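Local coordinates for protein lactate dehydrogenase (Eimeria maxima, PDB 6CT6) that probably catalyses the NADH-dependent interconversion of pyruvate and lactate, at residues 76-81 with 120-125; 192-197 with 297-302. All coordinates share one frame; numbering follows the deposited sequence.

Interaction 1: 76-81 with 120-125; sequences TNADVV and KYCPNA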
loop_
_atom_site.group_PDB
_atom_site.type_symbol
_atom_site.label_atom_id
_atom_site.label_comp_id
_atom_site.label_asym_id
_atom_site.label_seq_id
_atom_site.Cartn_x
_atom_site.Cartn_y
_atom_site.Cartn_z
ATOM N N THR B 76 14.698 16.413 11.386
ATOM C CA THR B 76 15.937 17.105 11.063
ATOM C C THR B 76 16.423 16.682 9.683
ATOM O O THR B 76 16.580 15.490 9.402
ATOM C CB THR B 76 17.004 16.811 12.119
ATOM O OG1 THR B 76 16.534 17.228 13.407
ATOM C CG2 THR B 76 18.301 17.553 11.798
ATOM N N ASN B 77 16.647 17.673 8.820
ATOM C CA ASN B 77 17.202 17.497 7.481
ATOM C C ASN B 77 16.200 16.918 6.492
ATOM O O ASN B 77 16.605 16.396 5.447
ATOM C CB ASN B 77 18.459 16.620 7.500
ATOM C CG ASN B 77 19.606 17.266 8.245
ATOM O OD1 ASN B 77 19.706 18.491 8.310
ATOM N ND2 ASN B 77 20.482 16.443 8.810
ATOM N N ALA B 78 14.902 16.994 6.777
ATOM C CA ALA B 78 13.907 16.552 5.813
ATOM C C ALA B 78 13.870 17.498 4.620
ATOM O O ALA B 78 13.895 18.724 4.774
ATOM C CB ALA B 78 12.525 16.479 6.460
ATOM N N ASP B 79 13.813 16.920 3.422
ATOM C CA ASP B 79 13.612 17.710 2.214
ATOM C C ASP B 79 12.136 17.918 1.907
ATOM O O ASP B 79 11.763 18.958 1.355
ATOM C CB ASP B 79 14.294 17.033 1.020
ATOM C CG ASP B 79 15.793 16.888 1.208
ATOM O OD1 ASP B 79 16.470 17.916 1.416
ATOM O OD2 ASP B 79 16.293 15.742 1.164
ATOM N N VAL B 80 11.291 16.951 2.253
ATOM C CA VAL B 80 9.850 17.050 2.059
ATOM C C VAL B 80 9.164 16.524 3.312
ATOM O O VAL B 80 9.621 15.550 3.920
ATOM C CB VAL B 80 9.389 16.266 0.810
ATOM C CG1 VAL B 80 7.871 16.293 0.679
ATOM C CG2 VAL B 80 10.037 16.830 -0.447
ATOM N N VAL B 81 8.067 17.172 3.700
ATOM C CA VAL B 81 7.226 16.732 4.808
ATOM C C VAL B 81 5.809 16.573 4.270
ATOM O O VAL B 81 5.260 17.511 3.677
ATOM C CB VAL B 81 7.254 17.724 5.986
ATOM C CG1 VAL B 81 6.366 17.233 7.127
ATOM C CG2 VAL B 81 8.679 17.943 6.489
ATOM N N LYS B 120 11.238 24.343 13.717
ATOM C CA LYS B 120 12.416 24.088 14.537
ATOM C C LYS B 120 13.423 23.186 13.831
ATOM O O LYS B 120 14.632 23.431 13.910
ATOM C CB LYS B 120 11.996 23.462 15.869
ATOM C CG LYS B 120 13.161 23.174 16.805
ATOM C CD LYS B 120 12.693 22.629 18.145
ATOM C CE LYS B 120 13.865 22.418 19.095
ATOM N NZ LYS B 120 13.428 21.871 20.409
ATOM N N TYR B 121 12.955 22.148 13.137
ATOM C CA TYR B 121 13.841 21.094 12.656
ATOM C C TYR B 121 14.049 21.076 11.149
ATOM O O TYR B 121 15.089 20.595 10.699
ATOM C CB TYR B 121 13.317 19.723 13.100
ATOM C CG TYR B 121 13.397 19.523 14.596
ATOM C CD1 TYR B 121 14.626 19.468 15.237
ATOM C CD2 TYR B 121 12.248 19.395 15.367
ATOM C CE1 TYR B 121 14.715 19.291 16.602
ATOM C CE2 TYR B 121 12.325 19.216 16.738
ATOM C CZ TYR B 121 13.563 19.165 17.350
ATOM O OH TYR B 121 13.657 18.987 18.712
ATOM N N CYS B 122 13.106 21.581 10.355
ATOM C CA CYS B 122 13.296 21.561 8.908
ATOM C C CYS B 122 12.568 22.729 8.251
ATOM O O CYS B 122 11.655 22.522 7.443
ATOM C CB CYS B 122 12.816 20.227 8.328
ATOM S SG CYS B 122 11.090 19.828 8.673
ATOM N N PRO B 123 12.957 23.970 8.553
ATOM C CA PRO B 123 12.232 25.128 8.003
ATOM C C PRO B 123 12.358 25.293 6.494
ATOM O O PRO B 123 11.575 26.054 5.914
ATOM C CB PRO B 123 12.863 26.315 8.741
ATOM C CG PRO B 123 14.223 25.838 9.128
ATOM C CD PRO B 123 14.075 24.374 9.423
ATOM N N ASN B 124 13.299 24.612 5.841
ATOM C CA ASN B 124 13.515 24.765 4.407
ATOM C C ASN B 124 12.856 23.660 3.587
ATOM O O ASN B 124 13.057 23.605 2.368
ATOM C CB ASN B 124 15.013 24.809 4.105
ATOM C CG ASN B 124 15.707 25.987 4.760
ATOM O OD1 ASN B 124 15.133 27.070 4.880
ATOM N ND2 ASN B 124 16.949 25.785 5.185
ATOM N N ALA B 125 12.082 22.785 4.219
ATOM C CA ALA B 125 11.442 21.687 3.512
ATOM C C ALA B 125 10.231 22.172 2.719
ATOM O O ALA B 125 9.628 23.208 3.014
ATOM C CB ALA B 125 11.011 20.599 4.496
HETATM O O HOH W 1 16.862 20.326 8.641
HETATM O O HOH W 2 13.571 20.829 0.497
#

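Interaction 2: 192-197 with 297-302; sequences LPLMRY and IELDLN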
loop_
_atom_site.group_PDB
_atom_site.type_symbol
_atom_site.label_atom_id
_atom_site.label_comp_id
_atom_site.label_asym_id
_atom_site.label_seq_id
_atom_site.Cartn_x
_atom_site.Cartn_y
_atom_site.Cartn_z
ATOM N N LEU B 192 -15.701 21.804 -7.141
ATOM C CA LEU B 192 -16.189 22.207 -8.459
ATOM C C LEU B 192 -15.507 21.403 -9.557
ATOM O O LEU B 192 -14.434 21.791 -10.045
ATOM C CB LEU B 192 -15.956 23.701 -8.669
ATOM C CG LEU B 192 -16.324 24.283 -10.034
ATOM C CD1 LEU B 192 -17.751 23.922 -10.420
ATOM C CD2 LEU B 192 -16.139 25.789 -10.006
ATOM N N PRO B 193 -16.087 20.280 -9.981
ATOM C CA PRO B 193 -15.612 19.630 -11.212
ATOM C C PRO B 193 -15.875 20.525 -12.414
ATOM O O PRO B 193 -17.016 20.909 -12.685
ATOM C CB PRO B 193 -16.430 18.333 -11.272
ATOM C CG PRO B 193 -16.956 18.132 -9.891
ATOM C CD PRO B 193 -17.130 19.492 -9.308
ATOM N N LEU B 194 -14.804 20.865 -13.132
ATOM C CA LEU B 194 -14.881 21.804 -14.253
ATOM C C LEU B 194 -15.197 21.033 -15.529
ATOM O O LEU B 194 -14.332 20.749 -16.360
ATOM C CB LEU B 194 -13.583 22.591 -14.374
ATOM C CG LEU B 194 -13.316 23.625 -13.281
ATOM C CD1 LEU B 194 -11.918 24.208 -13.430
ATOM C CD2 LEU B 194 -14.356 24.734 -13.315
ATOM N N MET B 195 -16.483 20.711 -15.691
ATOM C CA MET B 195 -16.905 19.882 -16.815
ATOM C C MET B 195 -16.599 20.546 -18.150
ATOM O O MET B 195 -16.402 19.850 -19.155
ATOM C CB MET B 195 -18.399 19.574 -16.703
ATOM C CG MET B 195 -18.817 19.008 -15.352
ATOM S SD MET B 195 -17.812 17.601 -14.821
ATOM C CE MET B 195 -18.524 16.280 -15.796
ATOM N N ARG B 196 -16.543 21.879 -18.186
ATOM C CA ARG B 196 -16.282 22.578 -19.440
ATOM C C ARG B 196 -14.841 22.396 -19.900
ATOM O O ARG B 196 -14.561 22.483 -21.101
ATOM C CB ARG B 196 -16.603 24.067 -19.285
ATOM C CG ARG B 196 -16.282 24.913 -20.511
ATOM C CD ARG B 196 -16.882 26.312 -20.402
ATOM N NE ARG B 196 -16.171 27.168 -19.455
ATOM C CZ ARG B 196 -15.144 27.956 -19.763
ATOM N NH1 ARG B 196 -14.678 28.005 -21.002
ATOM N NH2 ARG B 196 -14.574 28.701 -18.821
ATOM N N TYR B 197 -13.921 22.141 -18.970
ATOM C CA TYR B 197 -12.499 22.049 -19.272
ATOM C C TYR B 197 -12.022 20.615 -19.493
ATOM O O TYR B 197 -10.821 20.402 -19.691
ATOM C CB TYR B 197 -11.676 22.686 -18.150
ATOM C CG TYR B 197 -11.573 24.199 -18.197
ATOM C CD1 TYR B 197 -10.603 24.824 -18.973
ATOM C CD2 TYR B 197 -12.417 25.000 -17.438
ATOM C CE1 TYR B 197 -10.490 26.204 -19.008
ATOM C CE2 TYR B 197 -12.311 26.384 -17.467
ATOM C CZ TYR B 197 -11.343 26.978 -18.253
ATOM O OH TYR B 197 -11.228 28.350 -18.291
ATOM N N ILE B 297 -1.846 29.058 -11.902
ATOM C CA ILE B 297 -2.529 29.309 -13.164
ATOM C C ILE B 297 -3.934 29.802 -12.863
ATOM O O ILE B 297 -4.643 29.227 -12.027
ATOM C CB ILE B 297 -2.552 28.044 -14.041
ATOM C CG1 ILE B 297 -1.116 27.652 -14.407
ATOM C CG2 ILE B 297 -3.388 28.278 -15.294
ATOM C CD1 ILE B 297 -0.989 26.280 -15.022
ATOM N N GLU B 298 -4.341 30.864 -13.551
ATOM C CA GLU B 298 -5.620 31.524 -13.312
ATOM C C GLU B 298 -6.534 31.248 -14.502
ATOM O O GLU B 298 -6.381 31.848 -15.570
ATOM C CB GLU B 298 -5.417 33.017 -13.080
ATOM C CG GLU B 298 -6.654 33.716 -12.556
ATOM C CD GLU B 298 -6.328 34.930 -11.706
ATOM O OE1 GLU B 298 -5.163 35.379 -11.721
ATOM O OE2 GLU B 298 -7.241 35.432 -11.017
ATOM N N LEU B 299 -7.489 30.343 -14.304
ATOM C CA LEU B 299 -8.401 29.949 -15.366
ATOM C C LEU B 299 -9.330 31.101 -15.740
ATOM O O LEU B 299 -9.685 31.942 -14.909
ATOM C CB LEU B 299 -9.231 28.742 -14.925
ATOM C CG LEU B 299 -8.462 27.472 -14.548
ATOM C CD1 LEU B 299 -9.400 26.443 -13.928
ATOM C CD2 LEU B 299 -7.768 26.883 -15.759
ATOM N N ASP B 300 -9.729 31.129 -17.012
ATOM C CA ASP B 300 -10.672 32.135 -17.503
ATOM C C ASP B 300 -12.099 31.614 -17.319
ATOM O O ASP B 300 -12.828 31.316 -18.267
ATOM C CB ASP B 300 -10.373 32.477 -18.958
ATOM C CG ASP B 300 -11.209 33.635 -19.470
ATOM O OD1 ASP B 300 -11.724 34.413 -18.639
ATOM O OD2 ASP B 300 -11.346 33.772 -20.704
ATOM N N LEU B 301 -12.486 31.503 -16.049
ATOM C CA LEU B 301 -13.803 30.991 -15.701
ATOM C C LEU B 301 -14.899 31.931 -16.194
ATOM O O LEU B 301 -14.749 33.156 -16.200
ATOM C CB LEU B 301 -13.928 30.811 -14.185
ATOM C CG LEU B 301 -12.968 29.832 -13.500
ATOM C CD1 LEU B 301 -13.159 29.849 -11.987
ATOM C CD2 LEU B 301 -13.172 28.426 -14.039
ATOM N N ASN B 302 -16.016 31.338 -16.605
ATOM C CA ASN B 302 -17.188 32.103 -16.995
ATOM C C ASN B 302 -18.003 32.463 -15.752
ATOM O O ASN B 302 -17.658 32.108 -14.621
ATOM C CB ASN B 302 -18.012 31.320 -18.017
ATOM C CG ASN B 302 -18.613 30.044 -17.444
ATOM O OD1 ASN B 302 -18.754 29.898 -16.230
ATOM N ND2 ASN B 302 -18.978 29.115 -18.325
#

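Interaction 1: 76-81 with 120-125
The CA atoms of Thr-76 and Tyr-121 lie 4.8 Å apart and those of Asp-79 and Ala-125 4.7 Å, so the loop leading into strand 80-83 runs alongside the chain that leaves helix 104-121. Between these two points the backbones are joined through water: one molecule accepts from Asn-77 N and donates to Tyr-121 O, both at 2.7 Å, filling a gap too wide for a direct bond. A second water donates to Asp-79 O and, weakly, to Asn-124 O.

At the helix end, Thr-76 OG1 approaches the Tyr-121 ring obliquely, 3.5 Å from CD1; the hydroxyl itself is hydrogen-bonded to Glu-73 O. The aliphatic part of Lys-120 covers one face of that ring, with CG over its centre. Deeper in, the residues become small and apolar. Cys-122, the first residue to leave helical geometry, holds SG between its backbone N and carbonyl carbon (chi1 58°), which directs the sulfur to Val-81 CG2 at 3.8 Å. The same methyl meets Ala-125 CB at 4.1 Å, so one valine branch serves both residues. Ala-125 suits its place because a lone methyl fits here: Ala-125 CB lies 3.5 Å from Ala-78 O, while its CA makes a CH...O contact with Asp-79 O. A type I turn from Cys-122 to Ala-125, closed by Ala-125 N to Cys-122 O, reverses the chain here.

Beyond Ala-125 the chain enters strand 126-129, which pairs with 80-83; Asp-79 and Val-81 bond to Phe-126 through their backbones. These two parallel strands, linked through helix 104-121, make a beta-alpha-beta crossover, the building unit of the NADH-binding Rossmann fold; the contact lies at the strands' N-terminal ends, away from the cofactor.

Interaction 2: 192-197 with 297-302
Leu-194 and Leu-299 meet tip to tip, their CD1 methyls only 3.4 Å apart, closer than ordinary van der Waals contact. The other branch of Leu-194 is also used: CD2 lies 3.9 Å from CD2 of Leu-301, whose side chain crosses at about a right angle. That same Leu-301 methyl approaches Tyr-197 at CE2, 4.1 Å away, obliquely to the ring. A branched side chain suits Leu-194, whose two methyls meet different leucines, while one methyl of Leu-301 serves two partners.

The outer part is polar and more loosely joined. Asp-300 O receives a bond from Arg-196 NH2 of 3.2 Å, bent to 138° at the hydrogen; the carbonyl oxygen lies close to the guanidinium plane, but the donor stands above the plane of the carbonyl. Tyr-197 OH adds a weak bond to the same oxygen at 3.4 Å. A bend at chi3 (74°) turns the otherwise extended Arg-196 chain, and its NE makes a salt bridge to Glu-305. Asn-302 ND2 lies 3.6 Å from this NE, the amide and guanidinium planes 27° apart, while its OD1 accepts from Glu-305 N as the N-cap of helix 303-328. Glu-305 therefore ties the arginine to the first turn of the helix. Arg-196 and Asp-300 are both exposed to solvent, whereas Leu-194 and Leu-301 are buried.

Behind the leucines, Leu-194 rests on Ile-184 of strand 179-184 and Leu-301 on Leu-309 of helix 303-328. Met-195 faces helix 216-237 and borders the bound glucose. The contact joins the edge of the four-stranded antiparallel sheet to the loop between strand 294-296 and helix 303-328.

How the interactions relate
All of interaction 1 precedes interaction 2 in the sequence, and the two lie on opposite sides of the chain's centre, with centres 34 Å apart and nearest atoms about 20 Å apart. Interaction 1 belongs to the NAD-binding domain, at the start of two neighbouring parallel strands of the mixed sheet, the end away from the cofactor; it joins the loop before strand 80-83 to the chain leaving helix 104-121. Interaction 2, in the alpha/beta C-terminal domain near the glucose site, joins the turn after strand 192-193 to the loop before helix 303-328. Residues 297-302 follow directly on 294-296, the far edge strand of the mixed sheet, which therefore spans both domains.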